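Local coordinates for putative N-acetylmuramoyl-L-alanine amidase (Neisseria meningitidis MC58, PDB 3CZX), which probably hydrolyses, with a bound zinc ion, the link between N-acetylmuramoyl residues and L-amino acids in bacterial cell-wall glycopeptides, at residues D32-Y45 against K162-A174. Sequence-based numbering, arbitrary orientation.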
ATOM      1  N   ASP A  32       4.404  -4.242  -0.575  1.00  9.89           N
ATOM      2  CA  ASP A  32       3.940  -2.995   0.036  1.00 10.56           C
ATOM      3  C   ASP A  32       5.130  -2.280   0.667  1.00 10.68           C
ATOM      4  O   ASP A  32       5.290  -1.058   0.511  1.00 10.44           O
ATOM      5  CB  ASP A  32       2.914  -3.220   1.137  1.00 11.53           C
ATOM      6  CG  ASP A  32       1.501  -3.450   0.602  1.00 14.92           C
ATOM      7  OD1 ASP A  32       1.298  -3.254  -0.620  1.00 16.30           O
ATOM      8  OD2 ASP A  32       0.644  -3.846   1.433  1.00 17.43           O
HETATM    9  N   MSE A  33       5.949  -3.011   1.446  1.00 10.14           N
HETATM   10  CA  MSE A  33       7.081  -2.351   2.096  1.00 10.43           C
HETATM   11  C   MSE A  33       8.011  -1.701   1.094  1.00 10.00           C
HETATM   12  O   MSE A  33       8.398  -0.530   1.288  1.00 10.09           O
HETATM   13  CB  MSE A  33       7.852  -3.319   2.992  1.00  9.19           C
HETATM   14  CG  MSE A  33       7.075  -3.729   4.185  1.00  9.01           C
HETATM   15 SE   MSE A  33       8.043  -4.848   5.487  1.00 19.23          SE
HETATM   16  CE  MSE A  33       7.338  -6.587   4.928  1.00 14.94           C
ATOM     17  N   ARG A  34       8.395  -2.433   0.059  1.00  9.94           N
ATOM     18  CA  ARG A  34       9.315  -1.898  -0.962  1.00 10.38           C
ATOM     19  C   ARG A  34       8.677  -0.664  -1.644  1.00  9.82           C
ATOM     20  O   ARG A  34       9.300   0.407  -1.754  1.00  9.83           O
ATOM     21  CB  ARG A  34       9.729  -2.974  -1.971  1.00  9.45           C
ATOM     22  CG  ARG A  34      10.519  -2.431  -3.159  1.00  9.78           C
ATOM     23  CD  ARG A  34       9.722  -2.489  -4.457  1.00 13.14           C
ATOM     24  NE  ARG A  34       9.752  -3.826  -5.021  1.00 12.54           N
ATOM     25  CZ  ARG A  34       8.698  -4.511  -5.462  1.00 14.81           C
ATOM     26  NH1 ARG A  34       8.885  -5.714  -5.961  1.00 14.41           N
ATOM     27  NH2 ARG A  34       7.474  -4.036  -5.349  1.00 15.96           N
ATOM     28  N   ASN A  35       7.419  -0.796  -2.080  1.00 10.79           N
ATOM     29  CA  ASN A  35       6.772   0.295  -2.819  1.00 11.50           C
ATOM     30  C   ASN A  35       6.636   1.559  -1.996  1.00 12.72           C
ATOM     31  O   ASN A  35       6.849   2.680  -2.506  1.00 13.06           O
ATOM     32  CB  ASN A  35       5.397  -0.159  -3.356  1.00 11.26           C
ATOM     33  CG  ASN A  35       5.508  -1.061  -4.558  1.00 12.52           C
ATOM     34  OD1 ASN A  35       6.575  -1.268  -5.094  1.00 13.84           O
ATOM     35  ND2 ASN A  35       4.375  -1.646  -4.996  1.00 14.42           N
ATOM     36  N   ILE A  36       6.214   1.396  -0.748  1.00 12.28           N
ATOM     37  CA  ILE A  36       5.922   2.556   0.113  1.00 13.00           C
ATOM     38  C   ILE A  36       7.229   3.227   0.487  1.00 12.52           C
ATOM     39  O   ILE A  36       7.378   4.458   0.423  1.00 13.65           O
ATOM     40  CB  ILE A  36       5.111   2.192   1.332  1.00 14.17           C
ATOM     41  CG1 ILE A  36       3.741   1.640   0.886  1.00 12.74           C
ATOM     42  CG2 ILE A  36       4.931   3.376   2.236  1.00 13.69           C
ATOM     43  CD1 ILE A  36       2.978   1.030   2.034  1.00 14.97           C
ATOM     44  N   VAL A  37       8.216   2.447   0.925  1.00 10.02           N
ATOM     45  CA  VAL A  37       9.475   3.065   1.281  1.00 10.14           C
ATOM     46  C   VAL A  37      10.098   3.751   0.081  1.00 10.72           C
ATOM     47  O   VAL A  37      10.637   4.840   0.227  1.00 11.57           O
ATOM     48  CB  VAL A  37      10.437   2.032   1.921  1.00  9.33           C
ATOM     49  CG1 VAL A  37      11.838   2.651   2.183  1.00  9.47           C
ATOM     50  CG2 VAL A  37       9.893   1.505   3.212  1.00  8.29           C
ATOM     51  N   ALA A  38      10.037   3.126  -1.078  1.00 10.89           N
ATOM     52  CA  ALA A  38      10.611   3.698  -2.320  1.00 11.10           C
ATOM     53  C   ALA A  38       9.921   5.012  -2.649  1.00 13.30           C
ATOM     54  O   ALA A  38      10.579   6.032  -2.953  1.00 12.63           O
ATOM     55  CB  ALA A  38      10.474   2.718  -3.466  1.00 12.73           C
ATOM     56  N   SER A  39       8.585   4.997  -2.592  1.00 14.73           N
ATOM     57  CA  SER A  39       7.823   6.195  -2.966  1.00 16.08           C
ATOM     58  C   SER A  39       8.137   7.405  -2.065  1.00 16.27           C
ATOM     59  O   SER A  39       8.218   8.524  -2.567  1.00 17.01           O
ATOM     60  CB  SER A  39       6.330   5.907  -2.949  1.00 17.06           C
ATOM     61  OG  SER A  39       5.889   5.693  -1.633  1.00 21.32           O
ATOM     62  N   ILE A  40       8.344   7.177  -0.768  1.00 14.55           N
ATOM     63  CA  ILE A  40       8.638   8.238   0.190  1.00 15.13           C
ATOM     64  C   ILE A  40      10.061   8.758  -0.032  1.00 14.88           C
ATOM     65  O   ILE A  40      10.323   9.972   0.019  1.00 16.06           O
ATOM     66  CB  ILE A  40       8.412   7.781   1.648  1.00 15.07           C
ATOM     67  CG1 ILE A  40       6.913   7.491   1.870  1.00 15.18           C
ATOM     68  CG2 ILE A  40       8.895   8.844   2.637  1.00 15.03           C
ATOM     69  CD1 ILE A  40       6.532   6.910   3.224  1.00 16.14           C
ATOM     70  N   LEU A  41      11.007   7.852  -0.268  1.00 13.81           N
ATOM     71  CA  LEU A  41      12.378   8.300  -0.523  1.00 13.95           C
ATOM     72  C   LEU A  41      12.416   9.179  -1.779  1.00 15.02           C
ATOM     73  O   LEU A  41      13.096  10.209  -1.801  1.00 14.90           O
ATOM     74  CB  LEU A  41      13.322   7.094  -0.626  1.00 13.74           C
ATOM     75  CG  LEU A  41      13.660   6.367   0.681  1.00 10.75           C
ATOM     76  CD1 LEU A  41      14.323   5.064   0.383  1.00 12.08           C
ATOM     77  CD2 LEU A  41      14.536   7.208   1.642  1.00 13.08           C
ATOM     78  N   ARG A  42      11.682   8.779  -2.802  1.00 15.03           N
ATOM     79  CA  ARG A  42      11.584   9.585  -4.051  1.00 16.92           C
ATOM     80  C   ARG A  42      10.790  10.879  -3.848  1.00 18.20           C
ATOM     81  O   ARG A  42      11.315  11.981  -4.140  1.00 19.57           O
ATOM     82  CB  ARG A  42      11.009   8.724  -5.159  1.00 16.23           C
ATOM     83  CG  ARG A  42      11.893   7.634  -5.575  1.00 17.42           C
ATOM     84  CD  ARG A  42      11.168   6.583  -6.392  1.00 15.12           C
ATOM     85  NE  ARG A  42      12.040   5.668  -7.079  1.00 15.35           N
ATOM     86  CZ  ARG A  42      11.698   4.466  -7.545  1.00 15.60           C
ATOM     87  NH1 ARG A  42      10.446   3.992  -7.421  1.00 16.22           N
ATOM     88  NH2 ARG A  42      12.581   3.720  -8.166  1.00 15.43           N
ATOM     89  N   ASN A  43       9.569  10.793  -3.311  1.00 19.20           N
ATOM     90  CA  ASN A  43       8.708  12.004  -3.114  1.00 19.64           C
ATOM     91  C   ASN A  43       9.173  13.021  -2.133  1.00 20.59           C
ATOM     92  O   ASN A  43       9.213  14.225  -2.447  1.00 21.54           O
ATOM     93  CB  ASN A  43       7.301  11.614  -2.656  1.00 20.29           C
ATOM     94  CG  ASN A  43       6.598  10.742  -3.640  1.00 22.39           C
ATOM     95  OD1 ASN A  43       6.995  10.665  -4.798  1.00 26.17           O
ATOM     96  ND2 ASN A  43       5.533  10.068  -3.186  1.00 25.83           N
ATOM     97  N   ASP A  44       9.470  12.589  -0.914  1.00 19.66           N
ATOM     98  CA  ASP A  44       9.771  13.528   0.147  1.00 19.99           C
ATOM     99  C   ASP A  44      11.206  14.016   0.083  1.00 18.96           C
ATOM    100  O   ASP A  44      11.507  15.128   0.558  1.00 20.41           O
ATOM    101  CB  ASP A  44       9.512  12.919   1.539  1.00 19.95           C
ATOM    102  CG  ASP A  44       8.061  12.704   1.825  1.00 22.44           C
ATOM    103  OD1 ASP A  44       7.234  12.776   0.887  1.00 26.59           O
ATOM    104  OD2 ASP A  44       7.753  12.475   3.014  1.00 23.44           O
ATOM    105  N   TYR A  45      12.096  13.193  -0.469  1.00 16.69           N
ATOM    106  CA  TYR A  45      13.523  13.487  -0.421  1.00 15.90           C
ATOM    107  C   TYR A  45      14.240  13.626  -1.755  1.00 15.95           C
ATOM    108  O   TYR A  45      15.398  14.037  -1.768  1.00 16.24           O
ATOM    109  CB  TYR A  45      14.252  12.424   0.413  1.00 15.05           C
ATOM    110  CG  TYR A  45      13.765  12.341   1.853  1.00 13.70           C
ATOM    111  CD1 TYR A  45      14.333  13.129   2.844  1.00 14.41           C
ATOM    112  CD2 TYR A  45      12.746  11.441   2.216  1.00 13.64           C
ATOM    113  CE1 TYR A  45      13.908  13.053   4.151  1.00 14.62           C
ATOM    114  CE2 TYR A  45      12.313  11.337   3.559  1.00 13.60           C
ATOM    115  CZ  TYR A  45      12.893  12.167   4.515  1.00 12.47           C
ATOM    116  OH  TYR A  45      12.552  12.125   5.854  1.00 13.71           O
ATOM    117  N   LYS A 162       0.953   0.328   8.633  1.00 12.76           N
ATOM    118  CA  LYS A 162       1.857   0.044   7.516  1.00 13.44           C
ATOM    119  C   LYS A 162       2.510   1.307   6.953  1.00 12.27           C
ATOM    120  O   LYS A 162       3.742   1.375   6.806  1.00 11.29           O
ATOM    121  CB  LYS A 162       1.003  -0.624   6.420  1.00 14.03           C
ATOM    122  CG  LYS A 162       1.719  -0.989   5.191  1.00 15.23           C
ATOM    123  CD  LYS A 162       0.890  -1.950   4.407  1.00 15.58           C
ATOM    124  CE  LYS A 162      -0.242  -1.242   3.704  1.00 14.37           C
ATOM    125  NZ  LYS A 162      -1.095  -2.245   3.080  1.00 16.84           N
ATOM    126  N   TRP A 163       1.710   2.319   6.677  1.00 11.61           N
ATOM    127  CA  TRP A 163       2.257   3.505   6.015  1.00 11.17           C
ATOM    128  C   TRP A 163       3.154   4.266   6.954  1.00 11.12           C
ATOM    129  O   TRP A 163       4.178   4.823   6.544  1.00 11.03           O
ATOM    130  CB  TRP A 163       1.121   4.390   5.418  1.00 11.38           C
ATOM    131  CG  TRP A 163       0.430   3.727   4.305  1.00 10.36           C
ATOM    132  CD1 TRP A 163      -0.554   2.790   4.388  1.00 13.84           C
ATOM    133  CD2 TRP A 163       0.682   3.911   2.909  1.00 11.58           C
ATOM    134  NE1 TRP A 163      -0.916   2.360   3.139  1.00 13.49           N
ATOM    135  CE2 TRP A 163      -0.173   3.030   2.210  1.00 12.58           C
ATOM    136  CE3 TRP A 163       1.560   4.724   2.177  1.00 11.66           C
ATOM    137  CZ2 TRP A 163      -0.186   2.951   0.826  1.00 13.19           C
ATOM    138  CZ3 TRP A 163       1.545   4.625   0.799  1.00 13.93           C
ATOM    139  CH2 TRP A 163       0.682   3.749   0.142  1.00 13.38           C
ATOM    140  N   GLY A 164       2.796   4.286   8.237  1.00 10.01           N
ATOM    141  CA  GLY A 164       3.606   4.939   9.248  1.00 10.68           C
ATOM    142  C   GLY A 164       4.925   4.228   9.517  1.00 10.55           C
ATOM    143  O   GLY A 164       5.971   4.877   9.736  1.00 10.58           O
ATOM    144  N   ILE A 165       4.870   2.885   9.545  1.00  9.92           N
ATOM    145  CA  ILE A 165       6.076   2.078   9.730  1.00 10.03           C
ATOM    146  C   ILE A 165       7.033   2.300   8.540  1.00 10.08           C
ATOM    147  O   ILE A 165       8.235   2.523   8.736  1.00 11.10           O
ATOM    148  CB  ILE A 165       5.735   0.555   9.962  1.00  9.58           C
ATOM    149  CG1 ILE A 165       5.006   0.361  11.299  1.00  9.34           C
ATOM    150  CG2 ILE A 165       6.992  -0.335   9.820  1.00 10.81           C
ATOM    151  CD1 ILE A 165       4.388  -1.004  11.450  1.00 10.81           C
ATOM    152  N   CYS A 166       6.510   2.222   7.324  1.00  9.04           N
ATOM    153  CA  CYS A 166       7.323   2.398   6.103  1.00 10.34           C
ATOM    154  C   CYS A 166       7.841   3.822   5.997  1.00 10.63           C
ATOM    155  O   CYS A 166       8.982   4.012   5.596  1.00 11.03           O
ATOM    156  CB  CYS A 166       6.626   1.978   4.868  1.00 10.63           C
ATOM    157  SG  CYS A 166       6.186   0.219   4.829  1.00 15.09           S
ATOM    158  N   ARG A 167       7.063   4.811   6.449  1.00 11.01           N
ATOM    159  CA  ARG A 167       7.576   6.198   6.536  1.00 11.25           C
ATOM    160  C   ARG A 167       8.725   6.317   7.522  1.00 12.11           C
ATOM    161  O   ARG A 167       9.729   6.974   7.228  1.00 11.58           O
ATOM    162  CB  ARG A 167       6.466   7.189   6.906  1.00 12.52           C
ATOM    163  CG  ARG A 167       6.966   8.645   6.877  1.00 12.44           C
ATOM    164  CD  ARG A 167       5.854   9.625   7.037  1.00 16.26           C
ATOM    165  NE  ARG A 167       4.888   9.514   5.962  1.00 18.64           N
ATOM    166  CZ  ARG A 167       4.972  10.082   4.762  1.00 22.11           C
ATOM    167  NH1 ARG A 167       6.002  10.829   4.431  1.00 22.62           N
ATOM    168  NH2 ARG A 167       4.006   9.883   3.878  1.00 25.06           N
ATOM    169  N   ALA A 168       8.608   5.680   8.694  1.00 10.43           N
ATOM    170  CA  ALA A 168       9.711   5.631   9.695  1.00 10.62           C
ATOM    171  C   ALA A 168      10.987   5.050   9.042  1.00 10.68           C
ATOM    172  O   ALA A 168      12.100   5.557   9.247  1.00 11.02           O
ATOM    173  CB  ALA A 168       9.310   4.798  10.963  1.00 11.76           C
ATOM    174  N   ILE A 169      10.824   3.988   8.250  1.00  9.56           N
ATOM    175  CA  ILE A 169      11.981   3.348   7.607  1.00  9.76           C
ATOM    176  C   ILE A 169      12.632   4.326   6.603  1.00  9.74           C
ATOM    177  O   ILE A 169      13.847   4.570   6.634  1.00 10.47           O
ATOM    178  CB  ILE A 169      11.569   2.014   6.911  1.00  9.83           C
ATOM    179  CG1 ILE A 169      11.197   0.950   7.954  1.00  8.70           C
ATOM    180  CG2 ILE A 169      12.709   1.495   5.958  1.00  9.27           C
ATOM    181  CD1 ILE A 169      10.457  -0.304   7.353  1.00  8.33           C
ATOM    182  N   ALA A 170      11.813   4.897   5.741  1.00  9.68           N
ATOM    183  CA  ALA A 170      12.262   5.862   4.729  1.00  9.82           C
ATOM    184  C   ALA A 170      12.963   7.036   5.428  1.00 10.17           C
ATOM    185  O   ALA A 170      14.047   7.470   5.017  1.00 11.00           O
ATOM    186  CB  ALA A 170      11.060   6.327   3.883  1.00  9.64           C
ATOM    187  N   ASP A 171      12.322   7.604   6.439  1.00 10.41           N
ATOM    188  CA  ASP A 171      12.898   8.765   7.136  1.00 11.26           C
ATOM    189  C   ASP A 171      14.278   8.448   7.757  1.00 11.37           C
ATOM    190  O   ASP A 171      15.193   9.313   7.775  1.00 11.14           O
ATOM    191  CB  ASP A 171      11.960   9.267   8.234  1.00 11.26           C
ATOM    192  CG  ASP A 171      10.746  10.017   7.707  1.00 11.32           C
ATOM    193  OD1 ASP A 171      10.719  10.473   6.526  1.00 14.21           O
ATOM    194  OD2 ASP A 171       9.794  10.135   8.504  1.00 15.87           O
ATOM    195  N   ALA A 172      14.411   7.238   8.304  1.00 11.14           N
ATOM    196  CA  ALA A 172      15.662   6.793   8.919  1.00 11.60           C
ATOM    197  C   ALA A 172      16.773   6.630   7.875  1.00 11.59           C
ATOM    198  O   ALA A 172      17.946   6.926   8.154  1.00 11.40           O
ATOM    199  CB  ALA A 172      15.442   5.495   9.725  1.00 12.23           C
ATOM    200  N   ILE A 173      16.426   6.118   6.691  1.00 11.81           N
ATOM    201  CA  ILE A 173      17.379   5.967   5.608  1.00 11.90           C
ATOM    202  C   ILE A 173      17.851   7.346   5.194  1.00 12.39           C
ATOM    203  O   ILE A 173      19.032   7.594   5.171  1.00 12.77           O
ATOM    204  CB  ILE A 173      16.791   5.173   4.399  1.00 11.32           C
ATOM    205  CG1 ILE A 173      16.517   3.721   4.753  1.00 11.58           C
ATOM    206  CG2 ILE A 173      17.718   5.218   3.185  1.00 11.73           C
ATOM    207  CD1 ILE A 173      15.661   2.975   3.733  1.00  9.94           C
ATOM    208  N   ALA A 174      16.917   8.252   4.954  1.00 12.78           N
ATOM    209  CA  ALA A 174      17.269   9.618   4.551  1.00 13.62           C
ATOM    210  C   ALA A 174      18.128  10.291   5.601  1.00 14.01           C
ATOM    211  O   ALA A 174      19.141  10.905   5.279  1.00 14.80           O
ATOM    212  CB  ALA A 174      16.023  10.433   4.266  1.00 14.44           C
TER
HETATM  213  O   HOH W   1       4.960  11.763   1.739  1.00 30.11           O
HETATM  214  O   HOH W   2      14.712  12.022   7.737  1.00 21.63           O
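Ile36 sets its CD1 methyl over the centre of the six-membered ring of Trp163, 3.7 Å from the ring centroid, a CH-pi contact that suits a slim aliphatic chain laid against a broad indole face. With CG1 beside its own backbone N (chi1 -62°), the CG2 branch is left to press on Cys166 CB, a tight 3.4 Å. The next residue, Val37, is a knob among Cys166, Ile169, Ala170 and Ile173; the small Ala170 side chain lets the axes of segments 32-45 and 162-174 approach to 8.5 Å, crossing at -50°. The segments belong to helices 26-45 and 152-177, packed together on one side of the mixed sheet of the zinc amidase fold, where Val37 reaches strands 6-10 and 73-77 and the side chain of Met33 is about 9 Å from the zinc ion. Further along, Ile40 CD1 sits over the guanidinium face of Arg167, while Asp44 OD2 meets NH1 at the edge in a salt bridge of 2.8 Å, its hydrogen bond weak at 119°; a water bridges Asp44 OD1 and Arg167 NH2. The Tyr45 ring receives Ala174 CB over its face, and its hydroxyl donates a hydrogen bond to Asp171 OD1 (2.6 Å), met from above the carboxylate plane. At the other end Lys162 NZ pairs with Asp32 OD2 (2.9 Å); both also form salt bridges with Asp32 and Lys162 of the second subunit, whose Asp32 OD1 accepts from Trp163 NE1.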